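Local coordinates for putative lipase/esterase (Lactobacillus plantarum WCFS1, PDB 3BXP), which probably hydrolyses carboxylic ester bonds as an alpha/beta-hydrolase of the carboxylesterase and lipase type, its natural substrate not being established, at residues V122-N127 with W181-L186; A149-G154 with L211-A216. One frame throughout, in Å; residues are numbered along the deposited sequence.

Interaction 1: residues V122-N127 with W181-L186; sequences VVATYN and WAAQRL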
# COMPACT_ATOMS: atom_id res chain seq x y z
N VAL B 122 19.89 2.61 1.93
CA VAL B 122 20.97 1.61 1.83
C VAL B 122 20.45 0.24 1.34
O VAL B 122 20.99 -0.36 0.38
CB VAL B 122 21.75 1.46 3.20
CG1 VAL B 122 22.75 0.29 3.11
CG2 VAL B 122 22.45 2.76 3.61
N VAL B 123 19.41 -0.27 2.02
CA VAL B 123 18.77 -1.55 1.67
C VAL B 123 18.20 -1.58 0.23
O VAL B 123 18.38 -2.54 -0.54
CB VAL B 123 17.72 -1.97 2.75
CG1 VAL B 123 16.95 -3.22 2.33
CG2 VAL B 123 18.45 -2.20 4.08
N ALA B 124 17.46 -0.54 -0.12
CA ALA B 124 16.81 -0.47 -1.44
C ALA B 124 17.88 -0.41 -2.51
O ALA B 124 17.82 -1.09 -3.55
CB ALA B 124 15.84 0.74 -1.50
N THR B 125 18.92 0.34 -2.24
CA THR B 125 20.02 0.44 -3.21
C THR B 125 20.73 -0.93 -3.33
O THR B 125 21.08 -1.38 -4.43
CB THR B 125 20.99 1.54 -2.79
OG1 THR B 125 20.29 2.80 -2.77
CG2 THR B 125 22.21 1.65 -3.77
N TYR B 126 20.97 -1.57 -2.18
CA TYR B 126 21.58 -2.90 -2.13
C TYR B 126 20.78 -3.90 -2.95
O TYR B 126 21.32 -4.76 -3.71
CB TYR B 126 21.77 -3.38 -0.68
CG TYR B 126 22.74 -4.57 -0.62
CD1 TYR B 126 24.11 -4.35 -0.62
CD2 TYR B 126 22.28 -5.86 -0.57
CE1 TYR B 126 24.99 -5.40 -0.56
CE2 TYR B 126 23.16 -6.93 -0.55
CZ TYR B 126 24.51 -6.69 -0.53
OH TYR B 126 25.37 -7.80 -0.51
N ASN B 127 19.47 -3.79 -2.80
CA ASN B 127 18.57 -4.74 -3.44
C ASN B 127 18.75 -4.68 -4.96
O ASN B 127 18.64 -5.70 -5.68
CB ASN B 127 17.11 -4.51 -3.03
CG ASN B 127 16.25 -5.71 -3.32
OD1 ASN B 127 16.74 -6.84 -3.38
ND2 ASN B 127 14.95 -5.48 -3.54
N TRP B 181 21.82 7.73 -6.56
CA TRP B 181 20.85 8.69 -6.00
C TRP B 181 19.45 8.14 -5.85
O TRP B 181 18.79 8.35 -4.82
CB TRP B 181 20.84 9.99 -6.80
CG TRP B 181 22.02 10.80 -6.53
CD1 TRP B 181 22.95 10.61 -5.54
CD2 TRP B 181 22.44 11.96 -7.26
NE1 TRP B 181 23.94 11.60 -5.62
CE2 TRP B 181 23.63 12.43 -6.66
CE3 TRP B 181 21.92 12.65 -8.37
CZ2 TRP B 181 24.30 13.56 -7.14
CZ3 TRP B 181 22.59 13.76 -8.84
CH2 TRP B 181 23.76 14.20 -8.22
N ALA B 182 18.99 7.48 -6.90
CA ALA B 182 17.61 7.02 -7.07
C ALA B 182 17.54 5.52 -7.12
O ALA B 182 17.75 4.89 -8.17
CB ALA B 182 17.00 7.64 -8.32
N ALA B 183 17.25 4.91 -5.97
CA ALA B 183 17.26 3.47 -5.84
C ALA B 183 16.22 2.79 -6.73
O ALA B 183 16.39 1.67 -7.14
CB ALA B 183 17.02 3.05 -4.38
N GLN B 184 15.13 3.45 -7.03
CA GLN B 184 14.11 2.83 -7.85
C GLN B 184 14.64 2.61 -9.28
O GLN B 184 14.16 1.74 -10.03
CB GLN B 184 12.84 3.67 -7.86
CG GLN B 184 12.83 4.96 -8.67
CD GLN B 184 13.52 6.17 -8.03
OE1 GLN B 184 14.27 6.03 -7.05
NE2 GLN B 184 13.24 7.38 -8.56
N ARG B 185 15.61 3.42 -9.67
CA ARG B 185 16.17 3.33 -11.00
C ARG B 185 17.09 2.12 -11.17
O ARG B 185 17.49 1.78 -12.30
CB ARG B 185 16.91 4.60 -11.41
CG ARG B 185 16.01 5.81 -11.57
CD ARG B 185 16.84 7.00 -12.06
NE ARG B 185 16.03 8.21 -12.25
CZ ARG B 185 15.15 8.34 -13.23
NH1 ARG B 185 14.96 7.33 -14.07
NH2 ARG B 185 14.46 9.46 -13.37
N LEU B 186 17.38 1.45 -10.07
CA LEU B 186 18.26 0.27 -10.09
C LEU B 186 17.46 -1.04 -9.97
O LEU B 186 18.04 -2.14 -9.89
CB LEU B 186 19.29 0.35 -8.96
CG LEU B 186 20.15 1.63 -8.90
CD1 LEU B 186 21.13 1.66 -7.72
CD2 LEU B 186 20.91 1.81 -10.17
O HOH W 1 17.31 -0.74 -6.17
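Thr125 and Ala124 of helix 118-129 meet Ala183 and Leu186 in the loop between helix 168-174 and strand 194-199. In this alpha/beta-hydrolase fold the helix starts at the end of a Gly-x-Ser-x-Gly sequence (Gly115, Ser117, Gly119), consistent with a nucleophile elbow, so the contact packs a loop against the helix that would leave that elbow. Thr125 carries much of it. From its CB the two branches part: chi1 of -61° sets OG1 beside the backbone N and CG2 anti to it. OG1 has the methyl CB of Ala183 at 3.7 Å, a van der Waals neighbour, while its polar partner is the carbonyl O of His121, one helical turn back, to which it is hydrogen-bonded. CG2, the other branch, has CD1 of Leu186 at 4.1 Å, the two side chains running at a slant to each other. The Ala183 methyl thus serves two helix residues, since its CB also lies 3.9 Å from CB of Ala124. The small side chains suit a close approach: the CA atoms of Thr125 and Ala183 are 4.9 Å apart. Ala183 opens a short 3-10 segment, in which Leu186 N bonds to Ala183 O and brings the leucine round to the helix. No direct hydrogen bond joins the two segments. Instead a water donates to both backbones, at 2.7 Å from O of Ala124 and 2.8 Å from O of Ala183.

Interaction 2: residues A149-G154 with L211-A216; sequences AAIILG and LKYVQA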
# COMPACT_ATOMS: atom_id res chain seq x y z
N ALA B 149 17.35 -12.75 0.59
CA ALA B 149 16.20 -13.37 -0.06
C ALA B 149 15.06 -12.38 -0.28
O ALA B 149 14.17 -12.60 -1.10
CB ALA B 149 15.73 -14.45 0.87
N ALA B 150 15.06 -11.33 0.52
CA ALA B 150 13.96 -10.31 0.55
C ALA B 150 14.36 -9.11 1.35
O ALA B 150 15.32 -9.13 2.11
CB ALA B 150 12.67 -10.89 1.13
N ILE B 151 13.55 -8.07 1.24
CA ILE B 151 13.79 -6.82 1.98
C ILE B 151 12.47 -6.34 2.56
O ILE B 151 11.39 -6.69 2.07
CB ILE B 151 14.49 -5.66 1.10
CG1 ILE B 151 13.54 -5.00 0.08
CG2 ILE B 151 15.76 -6.21 0.43
CD1 ILE B 151 14.14 -3.78 -0.66
N ILE B 152 12.61 -5.57 3.61
CA ILE B 152 11.50 -4.85 4.26
C ILE B 152 11.95 -3.41 4.32
O ILE B 152 13.10 -3.14 4.69
CB ILE B 152 11.24 -5.38 5.71
CG1 ILE B 152 10.60 -6.78 5.69
CG2 ILE B 152 10.33 -4.40 6.47
CD1 ILE B 152 10.54 -7.46 7.06
N LEU B 153 11.07 -2.50 3.90
CA LEU B 153 11.35 -1.07 3.95
C LEU B 153 10.28 -0.33 4.70
O LEU B 153 9.10 -0.43 4.37
CB LEU B 153 11.47 -0.46 2.53
CG LEU B 153 12.55 -1.05 1.60
CD1 LEU B 153 12.41 -0.44 0.20
CD2 LEU B 153 13.93 -0.71 2.20
N GLY B 154 10.69 0.39 5.74
CA GLY B 154 9.75 1.29 6.46
C GLY B 154 10.15 2.74 6.27
O GLY B 154 11.32 3.11 6.47
N LEU B 211 6.53 5.43 -3.01
CA LEU B 211 5.72 5.30 -4.24
C LEU B 211 6.66 5.04 -5.41
O LEU B 211 6.39 4.26 -6.29
CB LEU B 211 4.93 6.60 -4.49
CG LEU B 211 3.75 6.81 -3.55
CD1 LEU B 211 3.30 8.27 -3.58
CD2 LEU B 211 2.55 5.87 -3.92
N LYS B 212 7.79 5.73 -5.42
CA LYS B 212 8.77 5.58 -6.51
C LYS B 212 9.37 4.15 -6.53
O LYS B 212 9.44 3.52 -7.59
CB LYS B 212 9.90 6.61 -6.36
CG LYS B 212 9.53 8.00 -6.74
CD LYS B 212 10.56 9.02 -6.25
CE LYS B 212 10.46 10.38 -6.93
NZ LYS B 212 11.31 10.43 -8.21
N TYR B 213 9.77 3.62 -5.38
CA TYR B 213 10.36 2.27 -5.35
C TYR B 213 9.29 1.22 -5.74
O TYR B 213 9.51 0.28 -6.51
CB TYR B 213 10.91 1.97 -3.95
CG TYR B 213 11.77 0.76 -3.94
CD1 TYR B 213 12.94 0.73 -4.64
CD2 TYR B 213 11.41 -0.39 -3.24
CE1 TYR B 213 13.77 -0.40 -4.67
CE2 TYR B 213 12.21 -1.53 -3.27
CZ TYR B 213 13.39 -1.53 -3.97
OH TYR B 213 14.18 -2.69 -4.00
N VAL B 214 8.09 1.35 -5.17
CA VAL B 214 7.01 0.41 -5.48
C VAL B 214 6.63 0.46 -6.96
O VAL B 214 6.42 -0.58 -7.59
CB VAL B 214 5.80 0.60 -4.54
CG1 VAL B 214 4.63 -0.35 -4.90
CG2 VAL B 214 6.28 0.37 -3.06
N GLN B 215 6.56 1.65 -7.54
CA GLN B 215 6.25 1.74 -8.96
C GLN B 215 7.20 0.88 -9.75
O GLN B 215 6.81 0.11 -10.61
CB GLN B 215 6.33 3.19 -9.41
CG GLN B 215 6.26 3.41 -10.92
CD GLN B 215 7.61 3.27 -11.62
OE1 GLN B 215 8.65 3.70 -11.12
NE2 GLN B 215 7.59 2.65 -12.80
N ALA B 216 8.47 1.01 -9.43
CA ALA B 216 9.54 0.38 -10.25
C ALA B 216 9.51 -1.13 -10.06
O ALA B 216 9.73 -1.88 -11.00
CB ALA B 216 10.94 0.93 -9.82
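A chi1 of -167° swings CG of Tyr213 anti to its backbone N and sends the ring from helix 208-219 toward strand 150-154, where chi1 of -59° at Leu153 and 74° at Ile151 bring up two aliphatic branches. The CA atoms nearest each other, those of Leu153 and Tyr213, are still 9.9 Å apart, so the two backbones stay well apart and meet through side chains reaching from both sides. CD1 of Leu153 lies 3.6 Å from CD2 of Tyr213 and equally near CE2, the two side chains crossing at about a right angle. Ile151 comes from the direction opposed to the tyrosine and places CD1 3.9 Å from CE2 of Tyr213 and 3.5 Å from its OH. Both methyls approach the ring obliquely. The hydroxyl is hydrogen-bonded to ND2 of Asn127 on helix 118-129, which also packs against this strand. A leucine in place of Tyr213 would probably leave that amide without its hydroxyl partner and open a gap beside the CD1 methyl of Ile151. Since no hydrogen bond joins the two segments, their contact is packing of two methyls against the CD2, CE2 and OH atoms of the tyrosine, with the buried polar end satisfied by a third element.

Both contacts are buried, their centres 9 Å apart on the same side of the chain's centre, and together they tie helix 118-129, strand 150-154, helix 208-219 and the loop at 181-186. Interaction 1 sets a helix against a loop through small side chains and a bridging water; interaction 2 sets a helix against an interior strand of the sheet, between strands 110-116 and 194-199, through one long aromatic residue, without such a bridge. Asn127 joins the two, its ND2 packing 3.4 Å from CD1 of Ile151. The loop and helix 208-219 also touch directly, O of Gln184 being 3.3 Å from CB of Ala216. Interaction 1 buries 163 Å², interaction 2 108 Å².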